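Local coordinates for protein nicotinate-nucleotide--dimethylbenzimidazole phosphoribosyltransferase (Thermus thermophilus HB8, PDB 1WX1) that probably catalyses the transfer of phosphoribose from nicotinate mononucleotide to 5,6-dimethylbenzimidazole, giving alpha-ribazole 5'-phosphate for cobalamin biosynthesis, at residues R12-K18 / I321-F327; L113-K117 / A142-A146; T168-A173 / K201-V205. One frame throughout, in Å; residues are numbered along the deposited sequence.

Contact 1: R12-K18 / I321-F327; sequences RMDQLTK and ILHMATF
Leu-16 and Thr-326 face each other in a single backbone bridge, their CA atoms 3.9 Å apart. On one side of it Phe-327 N donates to Gln-15 O (2.9 Å). On the other, Thr-17 N donates to Ala-325 O (3.0 Å). Arg-12 reaches across with its chain extended from CG to NE and CG anti to the backbone N (chi1 -177°). Arg-12 NE donates to Leu-322 O at 2.8 Å, with that oxygen close to the guanidinium plane, while the bond from NH2 to Met-324 O is bent and weak. Over one face of the same guanidinium lies Thr-326 CG2, and NH1 forms a salt bridge with Glu-329. The Phe-327 ring receives Thr-17 CA over a face, a CH-pi contact 4.2 Å from CA to the ring centroid and 14° off the normal. Leu-16 turns CD1 onto Ile-321 CG2 (3.6 Å), crossing it at about a right angle, and sets CD2 against Met-324 CB. Met-13, bent at chi2 and chi3, brings SD to 3.7 Å from Ile-321 CG2. Thr-17 OG1 is hydrogen-bonded to Asn-77 of the second subunit, and Met-324 packs on Ala-84 of that subunit, so the contact borders the dimer interface. Within the chain it joins the end of helix 3-14 to the loop between helices 306-321 and 327-330, with helix 24-37 packing against Met-13, Ile-321 and Leu-322.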
ATOM      1  N   ARG A  12      14.194  18.404  -8.761  1.00 26.65           N
ATOM      2  CA  ARG A  12      14.159  18.482  -7.305  1.00 24.97           C
ATOM      3  C   ARG A  12      14.280  17.091  -6.688  1.00 24.60           C
ATOM      4  O   ARG A  12      14.992  16.899  -5.701  1.00 23.34           O
ATOM      5  CB  ARG A  12      12.863  19.152  -6.823  1.00 25.19           C
ATOM      6  CG  ARG A  12      12.818  19.307  -5.310  1.00 22.80           C
ATOM      7  CD  ARG A  12      11.552  19.990  -4.795  1.00 25.69           C
ATOM      8  NE  ARG A  12      11.582  20.077  -3.334  1.00 25.56           N
ATOM      9  CZ  ARG A  12      12.357  20.914  -2.648  1.00 27.86           C
ATOM     10  NH1 ARG A  12      13.162  21.754  -3.289  1.00 25.42           N
ATOM     11  NH2 ARG A  12      12.352  20.895  -1.320  1.00 26.82           N
ATOM     12  N   MET A  13      13.583  16.127  -7.283  1.00 24.29           N
ATOM     13  CA  MET A  13      13.594  14.742  -6.818  1.00 24.51           C
ATOM     14  C   MET A  13      15.030  14.229  -6.734  1.00 26.57           C
ATOM     15  O   MET A  13      15.439  13.630  -5.734  1.00 23.66           O
ATOM     16  CB  MET A  13      12.791  13.867  -7.786  1.00 22.85           C
ATOM     17  CG  MET A  13      12.693  12.400  -7.400  1.00 24.12           C
ATOM     18  SD  MET A  13      11.755  12.123  -5.876  1.00 24.25           S
ATOM     19  CE  MET A  13      10.068  12.467  -6.462  1.00 23.00           C
ATOM     20  N   ASP A  14      15.790  14.475  -7.795  1.00 28.73           N
ATOM     21  CA  ASP A  14      17.179  14.042  -7.860  1.00 32.02           C
ATOM     22  C   ASP A  14      18.054  14.703  -6.795  1.00 32.48           C
ATOM     23  O   ASP A  14      19.137  14.207  -6.485  1.00 34.98           O
ATOM     24  CB  ASP A  14      17.757  14.331  -9.251  1.00 33.75           C
ATOM     25  CG  ASP A  14      19.191  13.859  -9.394  1.00 36.19           C
ATOM     26  OD1 ASP A  14      20.082  14.709  -9.612  1.00 37.08           O
ATOM     27  OD2 ASP A  14      19.430  12.637  -9.279  1.00 36.56           O
ATOM     28  N   GLN A  15      17.586  15.814  -6.231  1.00 31.69           N
ATOM     29  CA  GLN A  15      18.353  16.520  -5.209  1.00 32.57           C
ATOM     30  C   GLN A  15      17.825  16.380  -3.781  1.00 31.15           C
ATOM     31  O   GLN A  15      18.350  17.007  -2.861  1.00 30.45           O
ATOM     32  CB  GLN A  15      18.466  18.005  -5.571  1.00 34.06           C
ATOM     33  CG  GLN A  15      19.376  18.268  -6.769  1.00 39.07           C
ATOM     34  CD  GLN A  15      20.799  17.765  -6.542  1.00 43.16           C
ATOM     35  OE1 GLN A  15      21.512  18.259  -5.667  1.00 44.24           O
ATOM     36  NE2 GLN A  15      21.215  16.775  -7.331  1.00 44.71           N
ATOM     37  N   LEU A  16      16.795  15.561  -3.589  1.00 29.64           N
ATOM     38  CA  LEU A  16      16.237  15.363  -2.254  1.00 27.22           C
ATOM     39  C   LEU A  16      17.203  14.561  -1.391  1.00 26.99           C
ATOM     40  O   LEU A  16      18.024  13.806  -1.909  1.00 25.78           O
ATOM     41  CB  LEU A  16      14.890  14.640  -2.336  1.00 25.05           C
ATOM     42  CG  LEU A  16      13.762  15.407  -3.030  1.00 25.10           C
ATOM     43  CD1 LEU A  16      12.489  14.577  -2.968  1.00 22.71           C
ATOM     44  CD2 LEU A  16      13.554  16.769  -2.359  1.00 22.74           C
ATOM     45  N   THR A  17      17.099  14.723  -0.075  1.00 27.70           N
ATOM     46  CA  THR A  17      17.985  14.027   0.851  1.00 29.27           C
ATOM     47  C   THR A  17      17.737  12.528   0.980  1.00 30.45           C
ATOM     48  O   THR A  17      17.150  12.055   1.954  1.00 31.30           O
ATOM     49  CB  THR A  17      17.942  14.674   2.257  1.00 29.58           C
ATOM     50  OG1 THR A  17      16.583  14.787   2.701  1.00 29.25           O
ATOM     51  CG2 THR A  17      18.578  16.063   2.217  1.00 29.54           C
ATOM     52  N   LYS A  18      18.205  11.791  -0.018  1.00 31.14           N
ATOM     53  CA  LYS A  18      18.093  10.339  -0.059  1.00 33.30           C
ATOM     54  C   LYS A  18      18.800   9.821  -1.305  1.00 32.66           C
ATOM     55  O   LYS A  18      18.966  10.550  -2.285  1.00 31.31           O
ATOM     56  CB  LYS A  18      16.619   9.901  -0.038  1.00 33.77           C
ATOM     57  CG  LYS A  18      15.693  10.665  -0.962  1.00 38.44           C
ATOM     58  CD  LYS A  18      15.803  10.202  -2.394  1.00 40.05           C
ATOM     59  CE  LYS A  18      14.735  10.860  -3.253  1.00 40.02           C
ATOM     60  NZ  LYS A  18      14.784  10.363  -4.649  1.00 40.41           N
ATOM     61  N   ILE A 321       6.782  13.483  -0.883  1.00 17.45           N
ATOM     62  CA  ILE A 321       8.200  13.263  -1.164  1.00 18.78           C
ATOM     63  C   ILE A 321       8.869  14.557  -1.608  1.00 18.71           C
ATOM     64  O   ILE A 321       9.970  14.882  -1.163  1.00 18.74           O
ATOM     65  CB  ILE A 321       8.415  12.199  -2.271  1.00 18.41           C
ATOM     66  CG1 ILE A 321       7.982  10.824  -1.767  1.00 19.25           C
ATOM     67  CG2 ILE A 321       9.886  12.161  -2.679  1.00 20.49           C
ATOM     68  CD1 ILE A 321       8.016   9.737  -2.829  1.00 20.49           C
ATOM     69  N   LEU A 322       8.191  15.296  -2.479  1.00 19.28           N
ATOM     70  CA  LEU A 322       8.728  16.546  -3.003  1.00 19.47           C
ATOM     71  C   LEU A 322       8.790  17.658  -1.957  1.00 21.08           C
ATOM     72  O   LEU A 322       9.338  18.729  -2.210  1.00 20.95           O
ATOM     73  CB  LEU A 322       7.916  16.981  -4.227  1.00 18.88           C
ATOM     74  CG  LEU A 322       8.205  16.105  -5.458  1.00 19.38           C
ATOM     75  CD1 LEU A 322       7.093  16.227  -6.489  1.00 17.40           C
ATOM     76  CD2 LEU A 322       9.546  16.514  -6.054  1.00 20.43           C
ATOM     77  N   HIS A 323       8.238  17.392  -0.778  1.00 20.53           N
ATOM     78  CA  HIS A 323       8.265  18.359   0.309  1.00 20.86           C
ATOM     79  C   HIS A 323       9.495  18.108   1.188  1.00 22.08           C
ATOM     80  O   HIS A 323       9.752  18.844   2.143  1.00 21.11           O
ATOM     81  CB  HIS A 323       6.980  18.264   1.132  1.00 21.89           C
ATOM     82  CG  HIS A 323       5.769  18.768   0.406  1.00 22.65           C
ATOM     83  ND1 HIS A 323       5.212  20.008   0.662  1.00 23.71           N
ATOM     84  CD2 HIS A 323       5.033  18.224  -0.585  1.00 21.67           C
ATOM     85  CE1 HIS A 323       4.185  20.197  -0.143  1.00 23.12           C
ATOM     86  NE2 HIS A 323       4.050  19.133  -0.913  1.00 23.12           N
ATOM     87  N   MET A 324      10.247  17.061   0.865  1.00 20.81           N
ATOM     88  CA  MET A 324      11.465  16.747   1.605  1.00 22.69           C
ATOM     89  C   MET A 324      12.460  17.864   1.322  1.00 24.15           C
ATOM     90  O   MET A 324      12.294  18.628   0.368  1.00 24.70           O
ATOM     91  CB  MET A 324      12.090  15.438   1.120  1.00 20.88           C
ATOM     92  CG  MET A 324      11.407  14.169   1.578  1.00 23.81           C
ATOM     93  SD  MET A 324      12.135  12.754   0.732  1.00 25.96           S
ATOM     94  CE  MET A 324      13.801  12.754   1.424  1.00 24.31           C
ATOM     95  N   ALA A 325      13.497  17.951   2.144  1.00 24.67           N
ATOM     96  CA  ALA A 325      14.529  18.960   1.944  1.00 26.00           C
ATOM     97  C   ALA A 325      15.547  18.398   0.958  1.00 25.92           C
ATOM     98  O   ALA A 325      15.723  17.178   0.869  1.00 25.70           O
ATOM     99  CB  ALA A 325      15.212  19.273   3.264  1.00 26.79           C
ATOM    100  N   THR A 326      16.200  19.275   0.204  1.00 26.51           N
ATOM    101  CA  THR A 326      17.222  18.838  -0.738  1.00 28.20           C
ATOM    102  C   THR A 326      18.546  18.835   0.024  1.00 29.41           C
ATOM    103  O   THR A 326      18.629  19.388   1.121  1.00 28.79           O
ATOM    104  CB  THR A 326      17.356  19.805  -1.936  1.00 29.32           C
ATOM    105  OG1 THR A 326      17.733  21.104  -1.461  1.00 27.65           O
ATOM    106  CG2 THR A 326      16.045  19.903  -2.693  1.00 28.84           C
ATOM    107  N   PHE A 327      19.570  18.213  -0.551  1.00 32.37           N
ATOM    108  CA  PHE A 327      20.885  18.157   0.086  1.00 35.23           C
ATOM    109  C   PHE A 327      21.336  19.562   0.472  1.00 37.62           C
ATOM    110  O   PHE A 327      21.783  19.804   1.597  1.00 37.45           O
ATOM    111  CB  PHE A 327      21.907  17.540  -0.870  1.00 35.79           C
ATOM    112  CG  PHE A 327      21.745  16.057  -1.053  1.00 36.65           C
ATOM    113  CD1 PHE A 327      22.103  15.177  -0.037  1.00 37.93           C
ATOM    114  CD2 PHE A 327      21.242  15.540  -2.241  1.00 36.87           C
ATOM    115  CE1 PHE A 327      21.953  13.798  -0.197  1.00 38.86           C
ATOM    116  CE2 PHE A 327      21.087  14.164  -2.411  1.00 37.44           C
ATOM    117  CZ  PHE A 327      21.448  13.291  -1.390  1.00 37.95           C
TER

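Contact 2: L113-K117 / A142-A146; sequences LLKRK and AGREA
Arg-116 and Glu-145 meet side-on, with NE and NH2 of the guanidinium each directed at a different carboxylate oxygen. Arg-116 NE donates to Glu-145 OE1 at 2.8 Å and Arg-116 NH2 to Glu-145 OE2 at 2.5 Å, a value unusually short and doubtful; both oxygens of this salt bridge are approached on their syn sides. The pairing is not coplanar: the two planes are turned 50° apart, and the side chains cross at about a right angle. CG anti to N (chi1 -166°) and the extended chain beyond it carry the Glu-145 carboxylate to the arginine, whose bend at chi2 turns the guanidinium back over Leu-114 CD2. Arg-116 NH1 donates to Lys-115 O at 2.7 Å, from above the carbonyl plane. Together the three bonds use every guanidinium nitrogen and restrict rotation of the group. Leu-114 CD2 sits over the centre of one guanidinium face, 3.6 Å from the plane, and also touches Glu-145 CD at 3.9 Å. The other branch, CD1, lies against Ala-146, and nearer the base of the arginine Arg-116 CB meets Ala-142 CB at 3.7 Å. Strand 113-115 is outermost in the parallel sheet within this chain, beside strand 94-100; the axis of helix segment 142-146 makes 150° with that of strand 113-115, so the two run roughly antiparallel, and Leu-99 of strand 94-100 touches Leu-114, Arg-116 and Ala-142.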
ATOM      1  N   LEU A 113     -26.442   9.123  -1.613  1.00 19.42           N
ATOM      2  CA  LEU A 113     -26.909   8.410  -2.794  1.00 18.69           C
ATOM      3  C   LEU A 113     -27.475   9.322  -3.870  1.00 19.84           C
ATOM      4  O   LEU A 113     -28.285  10.206  -3.584  1.00 18.99           O
ATOM      5  CB  LEU A 113     -27.987   7.397  -2.397  1.00 16.24           C
ATOM      6  CG  LEU A 113     -28.735   6.691  -3.531  1.00 17.71           C
ATOM      7  CD1 LEU A 113     -27.809   5.689  -4.234  1.00 14.82           C
ATOM      8  CD2 LEU A 113     -29.946   5.970  -2.947  1.00 18.27           C
ATOM      9  N   LEU A 114     -27.049   9.096  -5.110  1.00 17.16           N
ATOM     10  CA  LEU A 114     -27.552   9.859  -6.239  1.00 18.85           C
ATOM     11  C   LEU A 114     -28.445   8.876  -6.994  1.00 18.24           C
ATOM     12  O   LEU A 114     -27.964   7.881  -7.544  1.00 15.50           O
ATOM     13  CB  LEU A 114     -26.400  10.316  -7.143  1.00 22.41           C
ATOM     14  CG  LEU A 114     -26.603  11.628  -7.904  1.00 30.11           C
ATOM     15  CD1 LEU A 114     -25.522  12.599  -7.466  1.00 32.50           C
ATOM     16  CD2 LEU A 114     -26.520  11.424  -9.399  1.00 31.74           C
ATOM     17  N   LYS A 115     -29.743   9.149  -7.015  1.00 17.04           N
ATOM     18  CA  LYS A 115     -30.680   8.262  -7.697  1.00 17.70           C
ATOM     19  C   LYS A 115     -30.916   8.707  -9.130  1.00 17.07           C
ATOM     20  O   LYS A 115     -31.618   9.683  -9.379  1.00 15.87           O
ATOM     21  CB  LYS A 115     -32.000   8.197  -6.916  1.00 20.01           C
ATOM     22  CG  LYS A 115     -31.798   7.692  -5.489  1.00 20.86           C
ATOM     23  CD  LYS A 115     -33.046   7.070  -4.880  1.00 27.70           C
ATOM     24  CE  LYS A 115     -34.184   8.049  -4.729  1.00 28.00           C
ATOM     25  NZ  LYS A 115     -35.333   7.405  -4.020  1.00 28.44           N
ATOM     26  N   ARG A 116     -30.303   7.989 -10.070  1.00 15.99           N
ATOM     27  CA  ARG A 116     -30.416   8.303 -11.494  1.00 17.70           C
ATOM     28  C   ARG A 116     -30.638   7.029 -12.306  1.00 17.39           C
ATOM     29  O   ARG A 116     -30.028   6.832 -13.357  1.00 16.13           O
ATOM     30  CB  ARG A 116     -29.135   8.995 -11.967  1.00 18.59           C
ATOM     31  CG  ARG A 116     -28.852  10.309 -11.256  1.00 22.46           C
ATOM     32  CD  ARG A 116     -29.767  11.424 -11.752  1.00 25.04           C
ATOM     33  NE  ARG A 116     -29.500  12.699 -11.086  1.00 30.03           N
ATOM     34  CZ  ARG A 116     -29.852  12.992  -9.836  1.00 34.41           C
ATOM     35  NH1 ARG A 116     -30.499  12.105  -9.088  1.00 34.73           N
ATOM     36  NH2 ARG A 116     -29.562  14.184  -9.329  1.00 35.27           N
ATOM     37  N   LYS A 117     -31.516   6.167 -11.807  1.00 17.10           N
ATOM     38  CA  LYS A 117     -31.809   4.900 -12.467  1.00 17.27           C
ATOM     39  C   LYS A 117     -32.241   5.125 -13.913  1.00 17.10           C
ATOM     40  O   LYS A 117     -33.252   5.775 -14.173  1.00 17.05           O
ATOM     41  CB  LYS A 117     -32.907   4.158 -11.694  1.00 17.68           C
ATOM     42  CG  LYS A 117     -32.972   2.667 -11.979  1.00 18.44           C
ATOM     43  CD  LYS A 117     -34.218   2.019 -11.365  1.00 19.38           C
ATOM     44  CE  LYS A 117     -34.290   2.192  -9.848  1.00 18.81           C
ATOM     45  NZ  LYS A 117     -33.218   1.453  -9.117  1.00 18.85           N
ATOM     46  N   ALA A 142     -24.939  10.704 -15.682  1.00 12.10           N
ATOM     47  CA  ALA A 142     -25.196  10.496 -14.257  1.00 13.04           C
ATOM     48  C   ALA A 142     -23.847  10.346 -13.561  1.00 12.57           C
ATOM     49  O   ALA A 142     -23.670  10.784 -12.424  1.00 11.58           O
ATOM     50  CB  ALA A 142     -26.053   9.233 -14.045  1.00 14.35           C
ATOM     51  N   GLY A 143     -22.899   9.720 -14.255  1.00 14.02           N
ATOM     52  CA  GLY A 143     -21.562   9.546 -13.706  1.00 13.55           C
ATOM     53  C   GLY A 143     -20.871  10.896 -13.550  1.00 14.08           C
ATOM     54  O   GLY A 143     -20.236  11.163 -12.528  1.00 13.54           O
ATOM     55  N   ARG A 144     -20.980  11.750 -14.566  1.00 14.21           N
ATOM     56  CA  ARG A 144     -20.383  13.084 -14.489  1.00 15.25           C
ATOM     57  C   ARG A 144     -20.986  13.855 -13.311  1.00 14.94           C
ATOM     58  O   ARG A 144     -20.270  14.507 -12.554  1.00 13.69           O
ATOM     59  CB  ARG A 144     -20.654  13.881 -15.769  1.00 15.97           C
ATOM     60  CG  ARG A 144     -19.781  13.528 -16.967  1.00 19.35           C
ATOM     61  CD  ARG A 144     -20.205  14.375 -18.162  1.00 21.29           C
ATOM     62  NE  ARG A 144     -19.282  14.299 -19.288  1.00 26.37           N
ATOM     63  CZ  ARG A 144     -18.100  14.910 -19.337  1.00 26.45           C
ATOM     64  NH1 ARG A 144     -17.680  15.650 -18.318  1.00 24.40           N
ATOM     65  NH2 ARG A 144     -17.343  14.792 -20.419  1.00 23.48           N
ATOM     66  N   GLU A 145     -22.309  13.784 -13.176  1.00 14.56           N
ATOM     67  CA  GLU A 145     -23.013  14.487 -12.104  1.00 13.51           C
ATOM     68  C   GLU A 145     -22.518  14.084 -10.717  1.00 13.47           C
ATOM     69  O   GLU A 145     -22.265  14.943  -9.864  1.00 13.49           O
ATOM     70  CB  GLU A 145     -24.522  14.224 -12.192  1.00 14.50           C
ATOM     71  CG  GLU A 145     -25.357  15.169 -11.325  1.00 17.03           C
ATOM     72  CD  GLU A 145     -26.837  14.813 -11.301  1.00 22.11           C
ATOM     73  OE1 GLU A 145     -27.303  14.104 -12.216  1.00 20.59           O
ATOM     74  OE2 GLU A 145     -27.539  15.256 -10.368  1.00 21.79           O
ATOM     75  N   ALA A 146     -22.393  12.781 -10.490  1.00 11.76           N
ATOM     76  CA  ALA A 146     -21.933  12.279  -9.202  1.00 15.33           C
ATOM     77  C   ALA A 146     -20.493  12.715  -8.917  1.00 15.12           C
ATOM     78  O   ALA A 146     -20.168  13.106  -7.796  1.00 15.42           O
ATOM     79  CB  ALA A 146     -22.050  10.757  -9.158  1.00 13.92           C
TER

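Contact 3: T168-A173 / K201-V205; sequences TTAAAA and KRQAV
Two helices, 167-179 and 195-210, pack against each other here mostly through small side chains, with one long lysine laid across; their local axes are 9.4 Å apart at closest approach and cross at -45°. Val-205 is the main apolar element on the second helix. Val-205 CG2 meets Ala-172 CB at 4.0 Å, while Val-205 CG1, anti to the backbone N (chi1 172°), lies over Ala-173 CA at the same distance. The backbones come near at this end, with Ala-173 and Val-205 CA atoms 5.0 Å apart. One turn earlier, Thr-169 points both branches at the partner helix: Thr-169 CG2 rests on Ala-204 CB at 4.1 Å, and Thr-169 OG1 lies beside the methylene chain of Lys-201, 3.1 Å from CD. That lysine, bent at chi2 and chi3, passes Thr-169 obliquely and carries Lys-201 NZ to Thr-168 OG1, a weak hydrogen bond of 3.3 Å. The helices meet through ordinary van der Waals packing of alanine, valine and threonine groups, together with the lysine methylenes; the ammonium is bonded to the Gly-188 carbonyl and, weakly, to the Thr-168 hydroxyl, which would probably ease the cost of burying its charge.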
ATOM      1  N   THR A 168     -18.647  -8.549 -14.184  1.00 17.08           N
ATOM      2  CA  THR A 168     -17.326  -8.924 -14.679  1.00 19.46           C
ATOM      3  C   THR A 168     -17.481  -9.476 -16.099  1.00 17.80           C
ATOM      4  O   THR A 168     -16.546  -9.449 -16.891  1.00 17.64           O
ATOM      5  CB  THR A 168     -16.635  -9.972 -13.771  1.00 21.06           C
ATOM      6  OG1 THR A 168     -17.359 -11.203 -13.811  1.00 26.30           O
ATOM      7  CG2 THR A 168     -16.580  -9.469 -12.336  1.00 25.18           C
ATOM      8  N   THR A 169     -18.672  -9.968 -16.427  1.00 17.77           N
ATOM      9  CA  THR A 169     -18.909 -10.476 -17.767  1.00 15.87           C
ATOM     10  C   THR A 169     -19.081  -9.277 -18.694  1.00 16.89           C
ATOM     11  O   THR A 169     -18.510  -9.241 -19.783  1.00 17.15           O
ATOM     12  CB  THR A 169     -20.162 -11.381 -17.820  1.00 18.32           C
ATOM     13  OG1 THR A 169     -19.931 -12.546 -17.022  1.00 19.41           O
ATOM     14  CG2 THR A 169     -20.447 -11.824 -19.250  1.00 17.90           C
ATOM     15  N   ALA A 170     -19.857  -8.289 -18.253  1.00 14.67           N
ATOM     16  CA  ALA A 170     -20.065  -7.079 -19.045  1.00 14.94           C
ATOM     17  C   ALA A 170     -18.724  -6.353 -19.200  1.00 15.75           C
ATOM     18  O   ALA A 170     -18.436  -5.792 -20.257  1.00 15.74           O
ATOM     19  CB  ALA A 170     -21.082  -6.157 -18.362  1.00 14.13           C
ATOM     20  N   ALA A 171     -17.914  -6.365 -18.144  1.00 13.75           N
ATOM     21  CA  ALA A 171     -16.607  -5.710 -18.187  1.00 15.12           C
ATOM     22  C   ALA A 171     -15.692  -6.427 -19.183  1.00 15.96           C
ATOM     23  O   ALA A 171     -14.923  -5.785 -19.899  1.00 15.93           O
ATOM     24  CB  ALA A 171     -15.974  -5.705 -16.802  1.00 13.90           C
ATOM     25  N   ALA A 172     -15.782  -7.755 -19.224  1.00 14.71           N
ATOM     26  CA  ALA A 172     -14.967  -8.543 -20.143  1.00 16.81           C
ATOM     27  C   ALA A 172     -15.362  -8.246 -21.586  1.00 18.07           C
ATOM     28  O   ALA A 172     -14.501  -8.106 -22.460  1.00 18.82           O
ATOM     29  CB  ALA A 172     -15.128 -10.032 -19.848  1.00 17.10           C
ATOM     30  N   ALA A 173     -16.665  -8.142 -21.831  1.00 17.17           N
ATOM     31  CA  ALA A 173     -17.168  -7.865 -23.168  1.00 17.73           C
ATOM     32  C   ALA A 173     -16.725  -6.485 -23.637  1.00 19.10           C
ATOM     33  O   ALA A 173     -16.228  -6.324 -24.761  1.00 18.89           O
ATOM     34  CB  ALA A 173     -18.692  -7.962 -23.187  1.00 18.76           C
ATOM     35  N   LYS A 201     -19.405 -17.704 -19.654  1.00 20.56           N
ATOM     36  CA  LYS A 201     -19.021 -16.290 -19.672  1.00 22.84           C
ATOM     37  C   LYS A 201     -18.327 -15.999 -20.989  1.00 21.76           C
ATOM     38  O   LYS A 201     -18.644 -15.012 -21.640  1.00 21.40           O
ATOM     39  CB  LYS A 201     -18.106 -15.922 -18.492  1.00 23.20           C
ATOM     40  CG  LYS A 201     -18.777 -16.076 -17.139  1.00 28.31           C
ATOM     41  CD  LYS A 201     -18.281 -15.045 -16.140  1.00 34.39           C
ATOM     42  CE  LYS A 201     -16.808 -15.196 -15.840  1.00 35.78           C
ATOM     43  NZ  LYS A 201     -16.391 -14.235 -14.778  1.00 38.69           N
ATOM     44  N   ARG A 202     -17.413 -16.879 -21.399  1.00 22.61           N
ATOM     45  CA  ARG A 202     -16.708 -16.688 -22.658  1.00 23.17           C
ATOM     46  C   ARG A 202     -17.684 -16.666 -23.826  1.00 23.00           C
ATOM     47  O   ARG A 202     -17.544 -15.857 -24.749  1.00 22.61           O
ATOM     48  CB  ARG A 202     -15.685 -17.799 -22.895  1.00 26.78           C
ATOM     49  CG  ARG A 202     -14.599 -17.885 -21.844  1.00 33.87           C
ATOM     50  CD  ARG A 202     -13.846 -19.191 -21.990  1.00 39.47           C
ATOM     51  NE  ARG A 202     -12.938 -19.448 -20.877  1.00 44.99           N
ATOM     52  CZ  ARG A 202     -12.449 -20.649 -20.590  1.00 47.92           C
ATOM     53  NH1 ARG A 202     -12.790 -21.694 -21.332  1.00 49.17           N
ATOM     54  NH2 ARG A 202     -11.605 -20.808 -19.580  1.00 49.81           N
ATOM     55  N   GLN A 203     -18.664 -17.574 -23.800  1.00 23.94           N
ATOM     56  CA  GLN A 203     -19.649 -17.610 -24.877  1.00 25.35           C
ATOM     57  C   GLN A 203     -20.461 -16.330 -24.900  1.00 22.89           C
ATOM     58  O   GLN A 203     -20.729 -15.783 -25.961  1.00 23.76           O
ATOM     59  CB  GLN A 203     -20.574 -18.814 -24.759  1.00 29.66           C
ATOM     60  CG  GLN A 203     -20.310 -19.873 -25.816  1.00 38.71           C
ATOM     61  CD  GLN A 203     -21.568 -20.393 -26.465  1.00 44.02           C
ATOM     62  OE1 GLN A 203     -21.879 -21.588 -26.356  1.00 46.69           O
ATOM     63  NE2 GLN A 203     -22.304 -19.515 -27.135  1.00 45.82           N
ATOM     64  N   ALA A 204     -20.822 -15.838 -23.722  1.00 21.97           N
ATOM     65  CA  ALA A 204     -21.602 -14.609 -23.619  1.00 20.91           C
ATOM     66  C   ALA A 204     -20.824 -13.471 -24.251  1.00 20.18           C
ATOM     67  O   ALA A 204     -21.383 -12.671 -24.998  1.00 19.97           O
ATOM     68  CB  ALA A 204     -21.908 -14.290 -22.148  1.00 20.53           C
ATOM     69  N   VAL A 205     -19.526 -13.423 -23.965  1.00 20.37           N
ATOM     70  CA  VAL A 205     -18.663 -12.388 -24.516  1.00 19.99           C
ATOM     71  C   VAL A 205     -18.558 -12.525 -26.034  1.00 21.17           C
ATOM     72  O   VAL A 205     -18.669 -11.539 -26.766  1.00 22.39           O
ATOM     73  CB  VAL A 205     -17.237 -12.457 -23.903  1.00 21.35           C
ATOM     74  CG1 VAL A 205     -16.296 -11.492 -24.635  1.00 20.53           C
ATOM     75  CG2 VAL A 205     -17.295 -12.106 -22.427  1.00 19.68           C
TER

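From the N terminus, segment 12-18 is met again by 321-327, near the other end of the chain, so contact 1 closes a loop of 302 residues that contains both other contacts. Within that loop, contact 2 closes first, over 24 intervening residues that include the start of helix 133-152; contact 3 follows in series, over 27 residues, and none of the closures cross. Contact 2 ties an outer sheet strand to a covering helix, contact 3 joins two helices, and contact 1 brings together the two ends of the chain. The centres of contacts 2 and 3 are about 25 Å apart, while contacts 1 and 3 lie on opposite sides of the chain's centre, about 47 Å between centres.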